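Local atomic coordinates of transcription initiation factor IIB (Methanocaldococcus jannaschii, PDB entry 5O9J), a protein that probably excises itself, as a mini-intein of the HINT fold, from a host transcription factor and joins the flanking segments. Residues A[112-115]-A[116-120]. Residues are numbered along the deposited sequence; the frame is centred on the assembly and turned at random.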
loop_
_atom_site.group_PDB
_atom_site.type_symbol
_atom_site.label_atom_id
_atom_site.label_comp_id
_atom_site.label_asym_id
_atom_site.label_seq_id
_atom_site.Cartn_x
_atom_site.Cartn_y
_atom_site.Cartn_z
ATOM N N ASP A 112 9.330 0.129 -11.749
ATOM C CA ASP A 112 10.180 0.928 -12.631
ATOM C C ASP A 112 10.674 0.113 -13.829
ATOM O O ASP A 112 11.297 0.653 -14.738
ATOM C CB ASP A 112 11.364 1.524 -11.853
ATOM C CG ASP A 112 12.260 0.467 -11.230
ATOM O OD1 ASP A 112 11.884 -0.724 -11.227
ATOM O OD2 ASP A 112 13.345 0.836 -10.726
ATOM N N GLU A 113 10.373 -1.183 -13.831
ATOM C CA GLU A 113 10.728 -2.049 -14.951
ATOM C C GLU A 113 9.497 -2.414 -15.777
ATOM O O GLU A 113 9.580 -3.167 -16.750
ATOM C CB GLU A 113 11.427 -3.312 -14.452
ATOM C CG GLU A 113 12.729 -3.041 -13.706
ATOM C CD GLU A 113 13.486 -4.313 -13.351
ATOM O OE1 GLU A 113 13.086 -5.403 -13.814
ATOM O OE2 GLU A 113 14.487 -4.220 -12.603
ATOM N N LEU A 114 8.350 -1.875 -15.386
ATOM C CA LEU A 114 7.127 -2.073 -16.151
ATOM C C LEU A 114 7.144 -1.241 -17.428
ATOM O O LEU A 114 7.789 -0.194 -17.491
ATOM C CB LEU A 114 5.907 -1.710 -15.313
ATOM C CG LEU A 114 5.557 -2.644 -14.162
ATOM C CD1 LEU A 114 4.491 -1.989 -13.316
ATOM C CD2 LEU A 114 5.071 -3.977 -14.703
ATOM N N LYS A 115 6.421 -1.712 -18.437
ATOM C CA LYS A 115 6.320 -1.018 -19.714
ATOM C C LYS A 115 4.868 -0.929 -20.152
ATOM O O LYS A 115 4.073 -1.804 -19.832
ATOM C CB LYS A 115 7.149 -1.742 -20.776
ATOM C CG LYS A 115 8.643 -1.755 -20.478
ATOM C CD LYS A 115 9.377 -2.819 -21.287
ATOM C CE LYS A 115 8.896 -4.219 -20.929
ATOM N NZ LYS A 115 9.777 -5.281 -21.496
ATOM N N VAL A 116 4.520 0.132 -20.876
ATOM C CA VAL A 116 3.188 0.259 -21.466
ATOM C C VAL A 116 2.894 -0.996 -22.282
ATOM O O VAL A 116 3.782 -1.515 -22.952
ATOM C CB VAL A 116 3.071 1.523 -22.361
ATOM C CG1 VAL A 116 1.722 1.567 -23.073
ATOM C CG2 VAL A 116 3.285 2.787 -21.535
ATOM N N GLY A 117 1.671 -1.508 -22.200
ATOM C CA GLY A 117 1.344 -2.752 -22.867
ATOM C C GLY A 117 1.517 -3.990 -22.000
ATOM O O GLY A 117 0.981 -5.058 -22.321
ATOM N N ASP A 118 2.274 -3.863 -20.912
ATOM C CA ASP A 118 2.418 -4.965 -19.959
ATOM C C ASP A 118 1.057 -5.373 -19.428
ATOM O O ASP A 118 0.168 -4.536 -19.276
ATOM C CB ASP A 118 3.327 -4.578 -18.791
ATOM C CG ASP A 118 4.717 -5.169 -18.910
ATOM O OD1 ASP A 118 4.860 -6.224 -19.560
ATOM O OD2 ASP A 118 5.667 -4.583 -18.343
ATOM N N ILE A 119 0.898 -6.663 -19.157
ATOM C CA ILE A 119 -0.344 -7.176 -18.595
ATOM C C ILE A 119 -0.201 -7.402 -17.096
ATOM O O ILE A 119 0.571 -8.252 -16.659
ATOM C CB ILE A 119 -0.776 -8.497 -19.262
ATOM C CG1 ILE A 119 -1.010 -8.285 -20.761
ATOM C CG2 ILE A 119 -2.034 -9.049 -18.591
ATOM C CD1 ILE A 119 -1.538 -9.518 -21.473
ATOM N N LEU A 120 -0.941 -6.623 -16.316
ATOM C CA LEU A 120 -0.948 -6.774 -14.871
ATOM C C LEU A 120 -2.063 -7.703 -14.432
ATOM O O LEU A 120 -3.113 -7.781 -15.067
ATOM C CB LEU A 120 -1.106 -5.420 -14.182
ATOM C CG LEU A 120 0.050 -4.441 -14.376
ATOM C CD1 LEU A 120 -0.101 -3.234 -13.449
ATOM C CD2 LEU A 120 1.374 -5.146 -14.141
#
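Lys115 and Asp118 close a type II beta turn in the HINT-fold intein splicing domain, on the loop that leads from strand 105-110 into strand 119-123. The turn is closed by the bond from Asp118 N to Lys115 O, 2.9 Å long, and its type rests on the backbone angles of Val116 and Gly117. Gly117 occupies the third position at phi 92°, where a beta carbon would press against the carbonyl oxygen of Val116. The Asp118 side chain turns back across the loop and its OD2 accepts the amide of Lys115 at 3.0 Å from N, so both polar backbone atoms of Lys115 are bound by one residue. With chi1 at -103°, away from any staggered value, the carboxylate reaches that amide, whose N lies above the carboxylate plane, 36° out of it. The same OD2 forms a salt bridge with Arg102, whose NH1 also bonds Glu113 O; Lys115 NZ, at 5.2 Å from OD2, makes no direct contact with it. Replacing Asp118 by an alanine would probably leave the Lys115 amide and the Arg102 guanidinium without their shared acceptor, while the backbone bond of the turn could remain. Leu114 and Leu120 cross at about a right angle beside Ile82 and Ile148, and Leu114 CD2 lies 3.9 Å from Leu120 CD2 and 3.7 Å from Asp118 OD2.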